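Local coordinates for phosphoserine phosphatase (Thermococcus onnurineus, PDB 4AP9), which probably hydrolyses phosphoserine to serine and phosphate with magnesium as cofactor, the last step of serine biosynthesis, as a member of the haloacid dehalogenase superfamily, at residues D15-L20 against L100-F105; D22-R27 against E40-G45; E76-S81 against E110-L115. All blocks are in the same frame, centred on the assembly; numbering follows the deposited sequence.

Contact 1 (D15-L20 against L100-F105)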
loop_
_atom_site.group_PDB
_atom_site.type_symbol
_atom_site.label_atom_id
_atom_site.label_comp_id
_atom_site.label_asym_id
_atom_site.label_seq_id
_atom_site.Cartn_x
_atom_site.Cartn_y
_atom_site.Cartn_z
ATOM N N ASP A 15 19.168 -1.116 21.409
ATOM C CA ASP A 15 19.110 -2.490 21.897
ATOM C C ASP A 15 20.069 -2.562 23.079
ATOM O O ASP A 15 21.273 -2.401 22.900
ATOM C CB ASP A 15 19.519 -3.463 20.792
ATOM C CG ASP A 15 19.253 -4.913 21.153
ATOM O OD1 ASP A 15 18.366 -5.165 21.989
ATOM O OD2 ASP A 15 19.936 -5.806 20.598
ATOM N N ILE A 16 19.524 -2.771 24.279
ATOM C CA ILE A 16 20.251 -2.611 25.537
ATOM C C ILE A 16 21.501 -3.481 25.653
ATOM O O ILE A 16 22.575 -2.993 25.994
ATOM C CB ILE A 16 19.314 -2.890 26.735
ATOM C CG1 ILE A 16 18.215 -1.833 26.775
ATOM C CG2 ILE A 16 20.087 -2.875 28.054
ATOM C CD1 ILE A 16 17.112 -2.135 27.776
ATOM N N GLU A 17 21.373 -4.762 25.362
ATOM C CA GLU A 17 22.491 -5.674 25.598
ATOM C C GLU A 17 23.644 -5.428 24.645
ATOM O O GLU A 17 23.471 -5.421 23.434
ATOM C CB GLU A 17 22.027 -7.124 25.495
ATOM C CG GLU A 17 20.940 -7.479 26.490
ATOM C CD GLU A 17 20.188 -8.735 26.085
ATOM O OE1 GLU A 17 19.587 -8.750 24.987
ATOM O OE2 GLU A 17 20.198 -9.708 26.862
ATOM N N GLY A 18 24.833 -5.235 25.202
ATOM C CA GLY A 18 26.012 -5.016 24.379
ATOM C C GLY A 18 26.177 -3.571 23.940
ATOM O O GLY A 18 27.128 -3.234 23.240
ATOM N N THR A 19 25.251 -2.709 24.346
ATOM C CA THR A 19 25.419 -1.279 24.135
ATOM C C THR A 19 25.488 -0.571 25.479
ATOM O O THR A 19 26.487 0.085 25.778
ATOM C CB THR A 19 24.284 -0.670 23.297
ATOM O OG1 THR A 19 23.049 -0.815 24.008
ATOM C CG2 THR A 19 24.186 -1.369 21.927
ATOM N N LEU A 20 24.436 -0.719 26.291
ATOM C CA LEU A 20 24.372 -0.050 27.591
ATOM C C LEU A 20 24.861 -0.912 28.747
ATOM O O LEU A 20 25.276 -0.382 29.782
ATOM C CB LEU A 20 22.947 0.428 27.889
ATOM C CG LEU A 20 22.263 1.340 26.866
ATOM C CD1 LEU A 20 20.902 1.774 27.399
ATOM C CD2 LEU A 20 23.132 2.558 26.552
ATOM N N LEU A 100 14.270 2.255 24.410
ATOM C CA LEU A 100 15.184 1.197 24.816
ATOM C C LEU A 100 14.475 -0.128 24.633
ATOM O O LEU A 100 13.339 -0.288 25.071
ATOM C CB LEU A 100 15.590 1.382 26.284
ATOM C CG LEU A 100 16.228 2.707 26.701
ATOM C CD1 LEU A 100 16.803 2.583 28.101
ATOM C CD2 LEU A 100 17.310 3.160 25.741
ATOM N N ILE A 101 15.127 -1.084 23.981
ATOM C CA ILE A 101 14.497 -2.373 23.762
ATOM C C ILE A 101 15.428 -3.505 24.145
ATOM O O ILE A 101 16.648 -3.330 24.202
ATOM C CB ILE A 101 14.037 -2.557 22.288
ATOM C CG1 ILE A 101 15.221 -2.583 21.314
ATOM C CG2 ILE A 101 13.103 -1.430 21.872
ATOM C CD1 ILE A 101 14.790 -2.830 19.876
ATOM N N SER A 102 14.839 -4.654 24.443
ATOM C CA SER A 102 15.615 -5.870 24.636
ATOM C C SER A 102 14.725 -7.090 24.444
ATOM O O SER A 102 13.514 -7.026 24.686
ATOM C CB SER A 102 16.226 -5.900 26.046
ATOM O OG SER A 102 16.965 -7.108 26.262
ATOM N N GLY A 103 15.328 -8.199 24.031
ATOM C CA GLY A 103 14.631 -9.477 23.982
ATOM C C GLY A 103 14.717 -10.231 25.303
ATOM O O GLY A 103 14.141 -11.315 25.450
ATOM N N SER A 104 15.449 -9.658 26.258
ATOM C CA SER A 104 15.529 -10.219 27.600
ATOM C C SER A 104 14.393 -9.663 28.457
ATOM O O SER A 104 13.531 -8.920 27.961
ATOM C CB SER A 104 16.816 -9.785 28.317
ATOM O OG SER A 104 17.035 -10.573 29.492
ATOM N N PHE A 105 14.417 -10.019 29.741
ATOM C CA PHE A 105 13.317 -9.735 30.664
ATOM C C PHE A 105 13.259 -8.338 31.280
ATOM O O PHE A 105 14.250 -7.845 31.816
ATOM C CB PHE A 105 13.377 -10.803 31.770
ATOM C CG PHE A 105 13.239 -12.212 31.259
ATOM C CD1 PHE A 105 11.995 -12.744 30.982
ATOM C CD2 PHE A 105 14.358 -13.009 31.051
ATOM C CE1 PHE A 105 11.866 -14.026 30.510
ATOM C CE2 PHE A 105 14.227 -14.300 30.579
ATOM C CZ PHE A 105 12.984 -14.808 30.302
HETATM O O HOH W 1 19.044 -6.127 24.449
HETATM O O HOH W 2 17.820 -9.330 23.241
#
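Asp15 and Ile101 pair as a parallel bridge between strands 11-15 and 97-102, their CA atoms 5.0 Å apart, and Ile16 N gives Ile101 O a nearly straight bond of 2.9 Å (170° at the hydrogen). Past this pair the chains separate, and side chains and water fill the gap. On the apolar side, Ile16 lays CD1 across the Leu100 side chain at about a right angle, 4.1 Å from Leu100 CB, while Leu20 CD1 meets Leu100 CD2; branched aliphatics suit this buried flank. The polar side belongs to Glu17. With CG beside its backbone N (chi1 -60°) and the chain extended beyond, its carboxylate reaches the Ser102 turn. One water donates to Asp15 OD1 (2.7 Å) and Glu17 OE1 and accepts from Glu17 N and Ser102 OG, so four bonds hold it. A second water donates to the same Glu17 OE1 at 2.6 Å and accepts from Gly103 N at 2.8 Å. Ser102 OG accepts from Ser104 N (3.0 Å), forming an ST turn. With an alanine in place of Glu17, both waters would lose an acceptor, and Gly103 N would probably lose its water-mediated link to 15-20. Asp-Ile-Glu-Gly-Thr resembles the first motif of haloacid dehalogenase phosphatases, with glutamate where the second aspartate usually stands; Asp15 is probably equivalent to their nucleophile, and Ser102 fits the second motif. With Lys141 salt-bridged to Asp15 OD2, the chemistry is consistent with a hydrated active-site centre where carboxylates, a hydroxyl and backbone N-H groups converge.

Contact 2 (D22-R27 against E40-G45)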
loop_
_atom_site.group_PDB
_atom_site.type_symbol
_atom_site.label_atom_id
_atom_site.label_comp_id
_atom_site.label_asym_id
_atom_site.label_seq_id
_atom_site.Cartn_x
_atom_site.Cartn_y
_atom_site.Cartn_z
ATOM N N ASP A 22 26.939 -4.900 29.749
ATOM C CA ASP A 22 27.500 -6.162 29.289
ATOM C C ASP A 22 26.910 -7.353 30.037
ATOM O O ASP A 22 27.393 -8.465 29.885
ATOM C CB ASP A 22 29.032 -6.173 29.315
ATOM C CG ASP A 22 29.593 -5.760 30.647
ATOM O OD1 ASP A 22 29.503 -4.555 30.974
ATOM O OD2 ASP A 22 30.134 -6.634 31.366
ATOM N N PHE A 23 25.856 -7.118 30.820
ATOM C CA PHE A 23 25.141 -8.223 31.461
ATOM C C PHE A 23 24.391 -9.083 30.444
ATOM O O PHE A 23 23.674 -8.576 29.576
ATOM C CB PHE A 23 24.177 -7.747 32.556
ATOM C CG PHE A 23 23.434 -8.876 33.215
ATOM C CD1 PHE A 23 24.106 -9.782 34.019
ATOM C CD2 PHE A 23 22.077 -9.065 32.986
ATOM C CE1 PHE A 23 23.435 -10.844 34.611
ATOM C CE2 PHE A 23 21.401 -10.131 33.570
ATOM C CZ PHE A 23 22.081 -11.011 34.391
ATOM N N GLU A 24 24.576 -10.393 30.554
ATOM C CA GLU A 24 23.936 -11.341 29.661
ATOM C C GLU A 24 23.182 -12.389 30.466
ATOM O O GLU A 24 23.774 -13.356 30.942
ATOM C CB GLU A 24 24.983 -12.003 28.772
ATOM C CG GLU A 24 25.594 -11.025 27.798
ATOM C CD GLU A 24 26.580 -11.682 26.867
ATOM O OE1 GLU A 24 26.136 -12.313 25.886
ATOM O OE2 GLU A 24 27.795 -11.567 27.135
ATOM N N PHE A 25 21.875 -12.185 30.613
ATOM C CA PHE A 25 21.037 -13.060 31.447
ATOM C C PHE A 25 21.256 -14.562 31.250
ATOM O O PHE A 25 21.314 -15.323 32.218
ATOM C CB PHE A 25 19.554 -12.734 31.229
ATOM C CG PHE A 25 18.619 -13.647 31.968
ATOM C CD1 PHE A 25 18.315 -13.413 33.298
ATOM C CD2 PHE A 25 18.026 -14.727 31.329
ATOM C CE1 PHE A 25 17.455 -14.249 33.993
ATOM C CE2 PHE A 25 17.154 -15.572 32.025
ATOM C CZ PHE A 25 16.871 -15.327 33.356
ATOM N N TRP A 26 21.325 -15.021 30.003
ATOM C CA TRP A 26 21.464 -16.458 29.786
ATOM C C TRP A 26 22.838 -17.029 30.196
ATOM O O TRP A 26 22.925 -18.171 30.681
ATOM C CB TRP A 26 21.050 -16.867 28.354
ATOM C CG TRP A 26 19.558 -16.693 28.117
ATOM C CD1 TRP A 26 18.956 -15.792 27.274
ATOM C CD2 TRP A 26 18.488 -17.404 28.768
ATOM N NE1 TRP A 26 17.585 -15.927 27.335
ATOM C CE2 TRP A 26 17.274 -16.893 28.253
ATOM C CE3 TRP A 26 18.444 -18.424 29.721
ATOM C CZ2 TRP A 26 16.026 -17.376 28.660
ATOM C CZ3 TRP A 26 17.199 -18.903 30.129
ATOM C CH2 TRP A 26 16.007 -18.370 29.598
ATOM N N ARG A 27 23.894 -16.239 30.015
ATOM C CA ARG A 27 25.224 -16.637 30.477
ATOM C C ARG A 27 25.234 -16.677 32.004
ATOM O O ARG A 27 25.847 -17.553 32.607
ATOM C CB ARG A 27 26.300 -15.681 29.962
ATOM C CG ARG A 27 26.367 -15.666 28.438
ATOM C CD ARG A 27 27.554 -14.886 27.905
ATOM N NE ARG A 27 27.462 -14.742 26.449
ATOM C CZ ARG A 27 27.832 -15.667 25.568
ATOM N NH1 ARG A 27 28.333 -16.828 25.977
ATOM N NH2 ARG A 27 27.703 -15.428 24.266
ATOM N N GLU A 40 25.422 -22.950 25.574
ATOM C CA GLU A 40 25.639 -23.553 24.270
ATOM C C GLU A 40 24.479 -23.221 23.338
ATOM O O GLU A 40 24.682 -22.872 22.183
ATOM C CB GLU A 40 25.786 -25.062 24.392
ATOM C CG GLU A 40 26.059 -25.742 23.070
ATOM C CD GLU A 40 26.365 -27.217 23.232
ATOM O OE1 GLU A 40 25.415 -28.013 23.391
ATOM O OE2 GLU A 40 27.559 -27.576 23.215
ATOM N N LEU A 41 23.265 -23.322 23.860
ATOM C CA LEU A 41 22.071 -22.939 23.110
ATOM C C LEU A 41 22.110 -21.469 22.711
ATOM O O LEU A 41 21.705 -21.107 21.606
ATOM C CB LEU A 41 20.816 -23.215 23.934
ATOM C CG LEU A 41 20.428 -24.695 23.993
ATOM C CD1 LEU A 41 19.344 -24.895 25.035
ATOM C CD2 LEU A 41 19.985 -25.172 22.619
ATOM N N LEU A 42 22.591 -20.619 23.613
ATOM C CA LEU A 42 22.759 -19.211 23.292
ATOM C C LEU A 42 23.724 -19.061 22.119
ATOM O O LEU A 42 23.426 -18.367 21.157
ATOM C CB LEU A 42 23.267 -18.414 24.503
ATOM C CG LEU A 42 23.587 -16.928 24.311
ATOM C CD1 LEU A 42 22.339 -16.134 23.897
ATOM C CD2 LEU A 42 24.209 -16.320 25.566
ATOM N N GLU A 43 24.874 -19.726 22.203
ATOM C CA GLU A 43 25.885 -19.607 21.153
ATOM C C GLU A 43 25.337 -20.091 19.820
ATOM O O GLU A 43 25.573 -19.474 18.781
ATOM C CB GLU A 43 27.150 -20.386 21.525
ATOM C CG GLU A 43 27.871 -19.835 22.762
ATOM C CD GLU A 43 28.599 -18.531 22.495
ATOM O OE1 GLU A 43 28.720 -18.141 21.312
ATOM O OE2 GLU A 43 29.056 -17.888 23.467
ATOM N N LYS A 44 24.588 -21.187 19.855
ATOM C CA LYS A 44 23.981 -21.722 18.643
ATOM C C LYS A 44 22.977 -20.723 18.065
ATOM O O LYS A 44 22.896 -20.538 16.849
ATOM C CB LYS A 44 23.309 -23.062 18.925
ATOM C CG LYS A 44 24.262 -24.247 19.096
ATOM C CD LYS A 44 23.485 -25.482 19.535
ATOM C CE LYS A 44 24.376 -26.717 19.594
ATOM N NZ LYS A 44 23.591 -27.908 19.979
ATOM N N GLY A 45 22.218 -20.075 18.942
ATOM C CA GLY A 45 21.260 -19.072 18.501
ATOM C C GLY A 45 21.944 -17.874 17.865
ATOM O O GLY A 45 21.550 -17.407 16.793
#
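Arg27 reaches out from helix 25-33 to Glu43 on helix 36-47, and NH1 and NH2 both bond to the single atom OE2, NH1 at 2.8 Å and NH2 at 2.9 Å. This grip is end-on but not flat: the carboxylate is turned 53° from the guanidinium, and both nitrogens come to OE2 from the same face of its plane. NE is spent within its own segment on Glu24 OE1, 2.8 Å away and fairly straight at 163°. That oxygen also bonds to Tyr160 OH, and NH1 has a second anionic partner in Glu39, so the three nitrogens of Arg27 are all engaged. Arginine suits the place because its planar array of donors can serve several carboxylates at once. Leu42 CD2 sits over the centre of one guanidinium face, 3.7 Å from Arg27 CZ and just as far from Arg27 CG. Leu42 CD2 also packs 4.2 Å from Trp26 CB. The extended Arg27 chain, crossing Leu42 at about a right angle, thus has an apolar seat beneath its charged end. The contact joins the first two helices of the insert after strand 11-15, consistent with a C1 cap, where helix 52-62 adds Arg59, which packs on Leu42 and makes a cation-pi contact with Trp26.

Contact 3 (E76-S81 against E110-L115)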
loop_
_atom_site.group_PDB
_atom_site.type_symbol
_atom_site.label_atom_id
_atom_site.label_comp_id
_atom_site.label_asym_id
_atom_site.label_seq_id
_atom_site.Cartn_x
_atom_site.Cartn_y
_atom_site.Cartn_z
ATOM N N GLU A 76 20.868 -7.149 40.192
ATOM C CA GLU A 76 22.023 -6.580 40.877
ATOM C C GLU A 76 23.242 -6.427 39.957
ATOM O O GLU A 76 24.141 -5.630 40.231
ATOM C CB GLU A 76 22.360 -7.420 42.108
ATOM C CG GLU A 76 21.258 -7.371 43.159
ATOM C CD GLU A 76 21.493 -8.311 44.317
ATOM O OE1 GLU A 76 22.573 -8.938 44.369
ATOM O OE2 GLU A 76 20.587 -8.423 45.173
ATOM N N LYS A 77 23.271 -7.186 38.866
ATOM C CA LYS A 77 24.368 -7.106 37.907
ATOM C C LYS A 77 24.057 -6.135 36.769
ATOM O O LYS A 77 24.844 -5.971 35.842
ATOM C CB LYS A 77 24.692 -8.490 37.341
ATOM C CG LYS A 77 25.485 -9.372 38.287
ATOM C CD LYS A 77 26.108 -10.557 37.549
ATOM C CE LYS A 77 26.960 -11.407 38.473
ATOM N NZ LYS A 77 27.827 -12.360 37.703
ATOM N N VAL A 78 22.903 -5.494 36.846
ATOM C CA VAL A 78 22.471 -4.556 35.825
ATOM C C VAL A 78 22.469 -3.163 36.422
ATOM O O VAL A 78 21.731 -2.892 37.364
ATOM C CB VAL A 78 21.038 -4.887 35.360
ATOM C CG1 VAL A 78 20.554 -3.872 34.338
ATOM C CG2 VAL A 78 20.975 -6.316 34.820
ATOM N N ASN A 79 23.295 -2.274 35.883
ATOM C CA ASN A 79 23.381 -0.921 36.420
ATOM C C ASN A 79 23.459 0.112 35.305
ATOM O O ASN A 79 24.079 -0.136 34.279
ATOM C CB ASN A 79 24.588 -0.802 37.361
ATOM C CG ASN A 79 24.643 -1.938 38.394
ATOM O OD1 ASN A 79 23.897 -1.937 39.380
ATOM N ND2 ASN A 79 25.530 -2.912 38.165
ATOM N N VAL A 80 22.805 1.254 35.496
ATOM C CA VAL A 80 22.914 2.364 34.549
ATOM C C VAL A 80 24.210 3.117 34.799
ATOM O O VAL A 80 24.322 3.867 35.765
ATOM C CB VAL A 80 21.749 3.337 34.710
ATOM C CG1 VAL A 80 21.868 4.485 33.721
ATOM C CG2 VAL A 80 20.434 2.596 34.548
ATOM N N SER A 81 25.191 2.915 33.924
ATOM C CA SER A 81 26.492 3.564 34.068
ATOM C C SER A 81 26.417 5.041 33.703
ATOM O O SER A 81 25.474 5.482 33.046
ATOM C CB SER A 81 27.523 2.872 33.180
ATOM O OG SER A 81 27.244 3.121 31.809
ATOM N N GLU A 110 15.086 -3.890 34.785
ATOM C CA GLU A 110 14.370 -2.843 35.494
ATOM C C GLU A 110 15.157 -1.528 35.689
ATOM O O GLU A 110 14.580 -0.437 35.609
ATOM C CB GLU A 110 13.860 -3.408 36.821
ATOM C CG GLU A 110 12.958 -2.474 37.581
ATOM C CD GLU A 110 13.732 -1.535 38.467
ATOM O OE1 GLU A 110 14.956 -1.750 38.633
ATOM O OE2 GLU A 110 13.117 -0.577 38.989
ATOM N N PRO A 111 16.475 -1.614 35.936
ATOM C CA PRO A 111 17.198 -0.344 36.100
ATOM C C PRO A 111 17.081 0.618 34.898
ATOM O O PRO A 111 17.225 1.828 35.068
ATOM C CB PRO A 111 18.659 -0.795 36.314
ATOM C CG PRO A 111 18.549 -2.166 36.899
ATOM C CD PRO A 111 17.319 -2.784 36.252
ATOM N N PHE A 112 16.801 0.086 33.709
ATOM C CA PHE A 112 16.700 0.901 32.502
ATOM C C PHE A 112 15.266 1.345 32.206
ATOM O O PHE A 112 15.022 2.052 31.236
ATOM C CB PHE A 112 17.215 0.110 31.300
ATOM C CG PHE A 112 18.679 -0.179 31.345
ATOM C CD1 PHE A 112 19.597 0.816 31.051
ATOM C CD2 PHE A 112 19.146 -1.444 31.667
ATOM C CE1 PHE A 112 20.950 0.553 31.083
ATOM C CE2 PHE A 112 20.497 -1.703 31.707
ATOM C CZ PHE A 112 21.400 -0.699 31.406
ATOM N N LYS A 113 14.324 0.922 33.047
ATOM C CA LYS A 113 12.896 1.060 32.756
ATOM C C LYS A 113 12.465 2.513 32.519
ATOM O O LYS A 113 11.575 2.782 31.717
ATOM C CB LYS A 113 12.100 0.460 33.917
ATOM C CG LYS A 113 10.604 0.317 33.714
ATOM C CD LYS A 113 9.992 -0.166 35.025
ATOM C CE LYS A 113 8.628 -0.817 34.839
ATOM N NZ LYS A 113 8.202 -1.570 36.066
ATOM N N GLU A 114 13.085 3.447 33.231
ATOM C CA GLU A 114 12.676 4.848 33.147
ATOM C C GLU A 114 13.739 5.737 32.518
ATOM O O GLU A 114 13.604 6.969 32.503
ATOM C CB GLU A 114 12.329 5.385 34.534
ATOM C CG GLU A 114 11.303 4.560 35.282
ATOM C CD GLU A 114 9.926 4.645 34.661
ATOM O OE1 GLU A 114 9.719 5.492 33.759
ATOM O OE2 GLU A 114 9.048 3.859 35.072
ATOM N N LEU A 115 14.794 5.120 31.997
ATOM C CA LEU A 115 15.909 5.890 31.474
ATOM C C LEU A 115 15.538 6.557 30.152
ATOM O O LEU A 115 15.832 7.726 29.937
ATOM C CB LEU A 115 17.143 5.008 31.298
ATOM C CG LEU A 115 18.367 5.739 30.748
ATOM C CD1 LEU A 115 18.809 6.852 31.694
ATOM C CD2 LEU A 115 19.505 4.769 30.530
#
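Val78 CG1 lies in a corner formed by two neighbouring residues, 3.4 Å from Phe112 CE2 and 3.7 Å from Pro111 CG. Its branch approaches the phenylalanine ring obliquely and crosses the proline at about a right angle. The valine is turned with CG1 anti to its backbone N (chi1 177°), which carries that methyl to both partners. Pro111 CG also rests 3.3 Å from Val78 O; the compact, rigid proline ring puts this carbon against the carbonyl without needing a donor. Val80 splits its two methyls: CG2 lies 3.3 Å from Pro111 O and 4.0 Å from Phe112 CD1, while CG1 meets Leu115 CD2 tip to tip at 4.0 Å. Leu115 CD2 in turn sits at the edge of the Phe112 ring, in its plane. No hydrogen bond crosses, so the fit rests on beta-branched and aromatic shape.

In the haloacid dehalogenase fold, 76-81 runs from the helical insert back to helix 82-93, and 110-115 leads from strand 97-102 toward strand 118-127, so the contact ties the return linker to the Rossmann-like core. Backbone bonds from Lys113 N to Glu110 O and from Leu115 N to Phe112 O (3.2 Å) help to hold Phe112 and Leu115 in place. Beyond them, Leu100 packs on both Phe112 and Leu115, and Ser81 caps helix 82-93 through Ala84 N. Lys113 pairs with Glu114 of the second subunit.

How the contacts relate
Contact 1 sits near the middle of the chain, and the other two lie close by, their centres about 13 Å (contact 2) and 11 Å (contact 3) from its own. Contact 2 is nested in the loop that contact 1 closes, and meets it through aromatic packing, Phe105 CE2 to Phe25 CE2 at 3.5 Å. Contact 3 alternates with contact 1 along the chain and lays Phe112 CE1 3.8 Å from Leu20 CB. Contacts 2 and 3, centres about 19 Å apart, still touch where Phe23 CD2 meets Val78 CG2 at 3.5 Å. The pyridinium propanesulfonate pocket at Gly45 also holds Tyr160 and Lys141, connecting it to contacts 2 and 1; bound ligand comes within about 5 Å of Gly103 and 8 Å of the Leu42 side chain.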